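Local coordinates for protein signal recognition particle receptor FtsY (Sulfolobus acidocaldarius, PDB 5L3S) that acts as a receptor for the signal recognition particle and, as an SRP54-type protein, joins a helical bundle domain to a nucleotide-binding P-loop domain, at residues V39-E42 against V43-I47; D228-E231 against Q232-F236; E29-F32 against Q33-S37. All coordinates share one frame; numbering follows the deposited sequence.

All three contacts are local, lying along or at the end of single helices, and along the chain they come in the order interaction 3, interaction 1, interaction 2. Interactions 3 and 1 belong to helices 20-36 and 41-55, consecutive in the helical bundle domain, with centres about 9 Å apart; Thr44 OG1 packs on Leu34 CB and Thr44 CG2 on Arg31 CG. Interaction 2 lies in helix 228-239 of the P-loop domain, its centre about 15 Å from that of interaction 1. The two meet where Leu230 CD2 touches Ser40 OG (3.9 Å) and Val43 CG2. Interactions 2 and 3 do not meet, their nearest atoms lying about 10 Å apart. Interaction 1 therefore sits where the bundle meets the nucleotide-binding domain.

Interaction 1 of 3, residues V39-E42 against V43-I47; sequences VSYE and VTEKI
Ser40 O takes two donors from Thr44 at the start of helix 41-55, part of the SRP54-type helical bundle domain. The amide bond, Thr44 N to Ser40 O, is 2.9 Å long and close to straight; with Ser40 in the N-cap position, it defines the first turn. The hydroxyl is a second grip on the same oxygen: Thr44 OG1 lies 3.1 Å from Ser40 O and stands above the carbonyl plane, 48° out of it. Because the threonine hydroxyl is turned anti to its own carbonyl carbon (chi1 -73°), it sits beside its backbone N and faces back down the helix onto that acceptor. Two further backbone bonds continue the alpha-helical pattern, from Glu45 N to Tyr41 O at 2.9 Å and, somewhat longer, from Lys46 N to Glu42 O at 3.3 Å.

Side-chain contacts flank these bonds. Tyr41 and Glu45, one turn apart, meet at the edge of the phenol ring: Glu45 OE1 is 3.5 Å from Tyr41 CE2 and near the ring plane, while the carboxylate itself is turned 81° against the ring. On the buried side the valines cross at about a right angle, with Val39 CG1 and Val43 CG1 in apolar contact at 3.8 Å. Val43 also rests against Ser261 and Glu265 of helix 258-266, in the nucleotide-binding domain, whereas Tyr41 and Glu42 pack on polar side chains of the chain of another protein. The loop residue Val39 is drawn in over the threonine as well, its CG1 methyl lying 3.3 Å from Thr44 OG1.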
loop_
_atom_site.group_PDB
_atom_site.type_symbol
_atom_site.label_atom_id
_atom_site.label_comp_id
_atom_site.label_asym_id
_atom_site.label_seq_id
_atom_site.Cartn_x
_atom_site.Cartn_y
_atom_site.Cartn_z
ATOM N N VAL B 39 2.448 13.475 -1.653
ATOM C CA VAL B 39 2.195 14.369 -0.536
ATOM C C VAL B 39 0.706 14.663 -0.603
ATOM O O VAL B 39 0.215 15.112 -1.636
ATOM C CB VAL B 39 2.992 15.683 -0.652
ATOM C CG1 VAL B 39 2.733 16.545 0.560
ATOM C CG2 VAL B 39 4.460 15.382 -0.813
ATOM N N SER B 40 -0.020 14.401 0.479
ATOM C CA SER B 40 -1.476 14.528 0.439
ATOM C C SER B 40 -1.910 15.946 0.090
ATOM O O SER B 40 -1.143 16.895 0.267
ATOM C CB SER B 40 -2.097 14.104 1.768
ATOM O OG SER B 40 -2.039 15.162 2.706
ATOM N N TYR B 41 -3.139 16.078 -0.407
ATOM C CA TYR B 41 -3.653 17.348 -0.911
ATOM C C TYR B 41 -3.586 18.442 0.149
ATOM O O TYR B 41 -3.138 19.569 -0.118
ATOM C CB TYR B 41 -5.104 17.190 -1.386
ATOM C CG TYR B 41 -5.622 18.371 -2.178
ATOM C CD1 TYR B 41 -5.687 18.327 -3.565
ATOM C CD2 TYR B 41 -6.038 19.539 -1.537
ATOM C CE1 TYR B 41 -6.161 19.417 -4.296
ATOM C CE2 TYR B 41 -6.505 20.624 -2.254
ATOM C CZ TYR B 41 -6.565 20.560 -3.630
ATOM O OH TYR B 41 -7.032 21.645 -4.334
ATOM N N GLU B 42 -4.046 18.099 1.348
ATOM C CA GLU B 42 -4.151 19.057 2.443
ATOM C C GLU B 42 -2.775 19.570 2.910
ATOM O O GLU B 42 -2.616 20.746 3.226
ATOM C CB GLU B 42 -4.933 18.428 3.603
ATOM C CG GLU B 42 -6.388 18.031 3.259
ATOM C CD GLU B 42 -6.522 16.737 2.431
ATOM O OE1 GLU B 42 -5.595 15.896 2.432
ATOM O OE2 GLU B 42 -7.573 16.564 1.772
ATOM N N VAL B 43 -1.786 18.684 2.947
ATOM C CA VAL B 43 -0.434 19.062 3.345
ATOM C C VAL B 43 0.252 19.871 2.241
ATOM O O VAL B 43 0.928 20.864 2.510
ATOM C CB VAL B 43 0.401 17.817 3.709
ATOM C CG1 VAL B 43 1.875 18.175 3.918
ATOM C CG2 VAL B 43 -0.183 17.165 4.948
ATOM N N THR B 44 0.067 19.438 1.000
ATOM C CA THR B 44 0.563 20.177 -0.165
ATOM C C THR B 44 0.069 21.617 -0.169
ATOM O O THR B 44 0.848 22.554 -0.368
ATOM C CB THR B 44 0.165 19.461 -1.462
ATOM O OG1 THR B 44 0.962 18.280 -1.598
ATOM C CG2 THR B 44 0.387 20.347 -2.681
ATOM N N GLU B 45 -1.226 21.801 0.064
ATOM C CA GLU B 45 -1.784 23.150 0.119
ATOM C C GLU B 45 -1.150 24.021 1.219
ATOM O O GLU B 45 -0.796 25.181 0.978
ATOM C CB GLU B 45 -3.297 23.103 0.285
ATOM C CG GLU B 45 -3.942 24.480 0.242
ATOM C CD GLU B 45 -5.448 24.418 0.081
ATOM O OE1 GLU B 45 -5.999 23.294 0.027
ATOM O OE2 GLU B 45 -6.076 25.499 0.009
ATOM N N LYS B 46 -1.000 23.468 2.420
ATOM C CA LYS B 46 -0.438 24.246 3.531
ATOM C C LYS B 46 1.011 24.620 3.253
ATOM O O LYS B 46 1.428 25.743 3.498
ATOM C CB LYS B 46 -0.532 23.475 4.848
ATOM C CG LYS B 46 -1.937 23.347 5.411
ATOM C CD LYS B 46 -1.955 22.365 6.574
ATOM C CE LYS B 46 -3.308 22.314 7.264
ATOM N NZ LYS B 46 -3.390 21.150 8.200
ATOM N N ILE B 47 1.777 23.674 2.726
ATOM C CA ILE B 47 3.181 23.926 2.433
ATOM C C ILE B 47 3.349 25.023 1.382
ATOM O O ILE B 47 4.229 25.889 1.492
ATOM C CB ILE B 47 3.878 22.625 1.991
ATOM C CG1 ILE B 47 4.179 21.774 3.224
ATOM C CG2 ILE B 47 5.164 22.916 1.237
ATOM C CD1 ILE B 47 4.729 20.419 2.896
#

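Interaction 2 of 3, residues D228-E231 against Q232-F236; sequences DALE and QARHF
Asp228 with Gln232 and Glu231 with His235 are side-chain contacts one turn apart on helix 228-239, which connects strands 216-222 and 244-248. Gln232 donates through NE2 to Asp228 OD2, 3.1 Å away, in a nearly straight bond (174°) that lies in the amide plane and reaches the oxygen from its anti side, tilted out of the carboxylate plane. The other oxygen, Asp228 OD1, is hydrogen-bonded to a polar side chain of the chain of another protein. A bend at chi2 curls Glu231 round toward the imidazole, where His235 NE2 donates to Glu231 OE2 in a short (2.7 Å) but distinctly bent bond (132°); the acceptor lies in the ring plane, yet the donor comes from above the carboxylate plane, 42° out of it. His196 meets the same ring edge-to-face. Glu231 OE1 accepts from a water at 2.7 Å, which weakly accepts from Arg234 NE at 3.4 Å. The guanidinium has its salt bridge elsewhere, with Glu265, and Arg234 NE passes 4.0 Å from Leu230 CG. Backbone bonds such as Gln232 N to Asp228 O (2.8 Å) hold the spacing. With Ala233 against Leu219 and Leu221, the helix is packed on its sheet as in the beta-alpha-beta crossover of a P-loop fold.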
loop_
_atom_site.group_PDB
_atom_site.type_symbol
_atom_site.label_atom_id
_atom_site.label_comp_id
_atom_site.label_asym_id
_atom_site.label_seq_id
_atom_site.Cartn_x
_atom_site.Cartn_y
_atom_site.Cartn_z
ATOM N N ASP B 228 -4.180 7.702 2.412
ATOM C CA ASP B 228 -4.538 6.884 3.573
ATOM C C ASP B 228 -3.360 6.610 4.496
ATOM O O ASP B 228 -3.553 6.302 5.672
ATOM C CB ASP B 228 -5.193 5.553 3.190
ATOM C CG ASP B 228 -5.993 4.957 4.340
ATOM O OD1 ASP B 228 -6.952 5.624 4.791
ATOM O OD2 ASP B 228 -5.676 3.834 4.794
ATOM N N ALA B 229 -2.145 6.693 3.969
ATOM C CA ALA B 229 -0.964 6.463 4.804
ATOM C C ALA B 229 -0.869 7.494 5.947
ATOM O O ALA B 229 -0.535 7.158 7.093
ATOM C CB ALA B 229 0.301 6.458 3.949
ATOM N N LEU B 230 -1.177 8.749 5.632
ATOM C CA LEU B 230 -1.215 9.788 6.649
ATOM C C LEU B 230 -2.345 9.518 7.641
ATOM O O LEU B 230 -2.194 9.732 8.843
ATOM C CB LEU B 230 -1.350 11.187 6.027
ATOM C CG LEU B 230 -1.373 12.358 7.019
ATOM C CD1 LEU B 230 -0.087 12.391 7.869
ATOM C CD2 LEU B 230 -1.617 13.724 6.339
ATOM N N GLU B 231 -3.479 9.050 7.137
ATOM C CA GLU B 231 -4.593 8.701 8.017
ATOM C C GLU B 231 -4.233 7.545 8.960
ATOM O O GLU B 231 -4.561 7.584 10.143
ATOM C CB GLU B 231 -5.853 8.368 7.211
ATOM C CG GLU B 231 -7.081 8.123 8.075
ATOM C CD GLU B 231 -7.702 9.411 8.587
ATOM O OE1 GLU B 231 -7.204 10.509 8.227
ATOM O OE2 GLU B 231 -8.696 9.325 9.345
ATOM N N GLN B 232 -3.563 6.525 8.434
ATOM C CA GLN B 232 -3.026 5.442 9.274
ATOM C C GLN B 232 -2.091 5.982 10.366
ATOM O O GLN B 232 -2.201 5.634 11.542
ATOM C CB GLN B 232 -2.253 4.423 8.416
ATOM C CG GLN B 232 -3.101 3.623 7.431
ATOM C CD GLN B 232 -2.246 2.873 6.427
ATOM O OE1 GLN B 232 -1.107 2.491 6.719
ATOM N NE2 GLN B 232 -2.785 2.671 5.234
ATOM N N ALA B 233 -1.162 6.828 9.963
ATOM C CA ALA B 233 -0.217 7.424 10.903
ATOM C C ALA B 233 -0.896 8.250 11.996
ATOM O O ALA B 233 -0.485 8.181 13.154
ATOM C CB ALA B 233 0.798 8.261 10.156
ATOM N N ARG B 234 -1.915 9.037 11.631
ATOM C CA ARG B 234 -2.631 9.881 12.601
ATOM C C ARG B 234 -3.389 9.054 13.635
ATOM O O ARG B 234 -3.308 9.307 14.840
ATOM C CB ARG B 234 -3.653 10.782 11.908
ATOM C CG ARG B 234 -3.099 11.975 11.175
ATOM C CD ARG B 234 -4.263 12.813 10.667
ATOM N NE ARG B 234 -3.837 13.920 9.820
ATOM C CZ ARG B 234 -3.371 15.079 10.271
ATOM N NH1 ARG B 234 -3.251 15.299 11.577
ATOM N NH2 ARG B 234 -3.025 16.024 9.405
ATOM N N HIS B 235 -4.160 8.095 13.137
ATOM C CA HIS B 235 -4.968 7.226 13.977
ATOM C C HIS B 235 -4.110 6.413 14.929
ATOM O O HIS B 235 -4.413 6.336 16.110
ATOM C CB HIS B 235 -5.815 6.285 13.122
ATOM C CG HIS B 235 -7.098 6.887 12.653
ATOM N ND1 HIS B 235 -8.274 6.773 13.361
ATOM C CD2 HIS B 235 -7.393 7.602 11.542
ATOM C CE1 HIS B 235 -9.238 7.400 12.710
ATOM N NE2 HIS B 235 -8.730 7.909 11.600
ATOM N N PHE B 236 -3.055 5.798 14.407
ATOM C CA PHE B 236 -2.166 4.979 15.236
ATOM C C PHE B 236 -1.453 5.828 16.286
ATOM O O PHE B 236 -1.237 5.388 17.416
ATOM C CB PHE B 236 -1.142 4.228 14.371
ATOM C CG PHE B 236 -1.637 2.909 13.834
ATOM C CD1 PHE B 236 -2.202 1.964 14.677
ATOM C CD2 PHE B 236 -1.506 2.601 12.493
ATOM C CE1 PHE B 236 -2.646 0.737 14.174
ATOM C CE2 PHE B 236 -1.951 1.375 11.979
ATOM C CZ PHE B 236 -2.520 0.449 12.819
HETATM O O HOH W 1 -5.251 12.148 7.304
#

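Interaction 3 of 3, residues E29-F32 against Q33-S37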
loop_
_atom_site.group_PDB
_atom_site.type_symbol
_atom_site.label_atom_id
_atom_site.label_comp_id
_atom_site.label_asym_id
_atom_site.label_seq_id
_atom_site.Cartn_x
_atom_site.Cartn_y
_atom_site.Cartn_z
ATOM N N GLU B 29 2.747 24.421 -10.787
ATOM C CA GLU B 29 3.616 23.314 -11.199
ATOM C C GLU B 29 4.124 22.545 -9.978
ATOM O O GLU B 29 4.170 21.315 -9.984
ATOM C CB GLU B 29 4.798 23.808 -12.033
ATOM C CG GLU B 29 4.433 24.207 -13.453
ATOM C CD GLU B 29 5.604 24.801 -14.223
ATOM O OE1 GLU B 29 6.662 25.059 -13.607
ATOM O OE2 GLU B 29 5.464 25.014 -15.447
ATOM N N LEU B 30 4.494 23.273 -8.928
ATOM C CA LEU B 30 4.968 22.632 -7.704
ATOM C C LEU B 30 3.871 21.818 -7.015
ATOM O O LEU B 30 4.149 20.776 -6.420
ATOM C CB LEU B 30 5.557 23.662 -6.739
ATOM C CG LEU B 30 6.885 24.267 -7.208
ATOM C CD1 LEU B 30 7.329 25.418 -6.307
ATOM C CD2 LEU B 30 7.960 23.188 -7.290
ATOM N N ARG B 31 2.635 22.301 -7.094
ATOM C CA ARG B 31 1.521 21.608 -6.476
ATOM C C ARG B 31 1.320 20.248 -7.114
ATOM O O ARG B 31 1.120 19.257 -6.423
ATOM C CB ARG B 31 0.223 22.406 -6.591
ATOM C CG ARG B 31 -0.971 21.660 -5.988
ATOM C CD ARG B 31 -2.296 22.323 -6.350
ATOM N NE ARG B 31 -2.290 23.751 -6.045
ATOM C CZ ARG B 31 -2.365 24.259 -4.818
ATOM N NH1 ARG B 31 -2.443 23.451 -3.757
ATOM N NH2 ARG B 31 -2.348 25.580 -4.649
ATOM N N PHE B 32 1.387 20.200 -8.437
ATOM C CA PHE B 32 1.186 18.932 -9.124
ATOM C C PHE B 32 2.366 17.969 -8.964
ATOM O O PHE B 32 2.184 16.752 -8.968
ATOM C CB PHE B 32 0.781 19.170 -10.573
ATOM C CG PHE B 32 -0.556 19.830 -10.696
ATOM C CD1 PHE B 32 -1.697 19.184 -10.241
ATOM C CD2 PHE B 32 -0.676 21.112 -11.211
ATOM C CE1 PHE B 32 -2.934 19.791 -10.325
ATOM C CE2 PHE B 32 -1.905 21.719 -11.293
ATOM C CZ PHE B 32 -3.034 21.060 -10.849
ATOM N N GLN B 33 3.561 18.517 -8.782
ATOM C CA GLN B 33 4.735 17.703 -8.500
ATOM C C GLN B 33 4.620 17.032 -7.129
ATOM O O GLN B 33 4.865 15.833 -6.996
ATOM C CB GLN B 33 6.016 18.553 -8.585
ATOM C CG GLN B 33 7.296 17.744 -8.399
ATOM C CD GLN B 33 8.539 18.478 -8.887
ATOM O OE1 GLN B 33 8.463 19.620 -9.352
ATOM N NE2 GLN B 33 9.691 17.821 -8.784
ATOM N N LEU B 34 4.243 17.802 -6.112
ATOM C CA LEU B 34 4.057 17.246 -4.773
ATOM C C LEU B 34 2.912 16.230 -4.742
ATOM O O LEU B 34 3.040 15.162 -4.143
ATOM C CB LEU B 34 3.796 18.357 -3.751
ATOM C CG LEU B 34 4.947 19.365 -3.555
ATOM C CD1 LEU B 34 4.515 20.557 -2.711
ATOM C CD2 LEU B 34 6.123 18.668 -2.938
ATOM N N LEU B 35 1.794 16.558 -5.384
ATOM C CA LEU B 35 0.640 15.646 -5.393
ATOM C C LEU B 35 1.029 14.326 -6.045
ATOM O O LEU B 35 0.684 13.248 -5.549
ATOM C CB LEU B 35 -0.558 16.258 -6.139
ATOM C CG LEU B 35 -1.265 17.462 -5.490
ATOM C CD1 LEU B 35 -2.346 18.029 -6.428
ATOM C CD2 LEU B 35 -1.881 17.073 -4.148
ATOM N N ASP B 36 1.762 14.419 -7.152
ATOM C CA ASP B 36 2.256 13.240 -7.857
ATOM C C ASP B 36 3.203 12.422 -6.983
ATOM O O ASP B 36 3.374 11.225 -7.196
ATOM C CB ASP B 36 2.985 13.649 -9.139
ATOM C CG ASP B 36 3.385 12.448 -9.990
ATOM O OD1 ASP B 36 2.523 11.579 -10.259
ATOM O OD2 ASP B 36 4.566 12.361 -10.382
ATOM N N SER B 37 3.838 13.082 -6.019
ATOM C CA SER B 37 4.801 12.438 -5.139
ATOM C C SER B 37 4.128 11.856 -3.894
ATOM O O SER B 37 4.803 11.467 -2.939
ATOM C CB SER B 37 5.863 13.459 -4.707
ATOM O OG SER B 37 6.659 13.851 -5.815
#
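Arg31 and Leu35 leave the same side of helix 20-36 by different first torsions: the arginine has CG opposite its backbone N (chi1 178°), whereas the leucine has CG opposite its carbonyl carbon (chi1 -69°). The two chains consequently run side by side and point the same way, with Arg31 CG 3.9 Å from Leu35 CD1. Phe32, whose CG is likewise opposite its carbonyl carbon, lies alongside the same leucine, Phe32 CD1 being 4.0 Å from Leu35 CD1. One methyl group thus touches both the aliphatic start of the arginine and the aromatic ring.

The backbone keeps these side chains in step through one-turn bonds: Leu34 N to Leu30 O and Leu35 N to Arg31 O are each 3.0 Å. Asp36 N is hydrogen-bonded to Phe32 O at the same 3.0 Å but from 38° above the carbonyl plane. Close by, the hydroxyl Ser37 OG donates to Gln33 O at 2.9 Å.

Within the SRP54-type helical bundle domain, Leu30 touches Val70 and Leu74 of helix 66-85; Gln33 NE2 is hydrogen-bonded to Ile294 O of helix 287-295. The Phe32 ring meets an aromatic side chain of the chain of another protein, and Phe32 and Leu35 both pack on apolar side chains there. The chemistry is therefore mixed: main-chain bonds run i to i-4 from Gln33 to Asp36, the last well off the carbonyl plane, beside an apolar Phe32-Leu35 patch that also meets the partner protein.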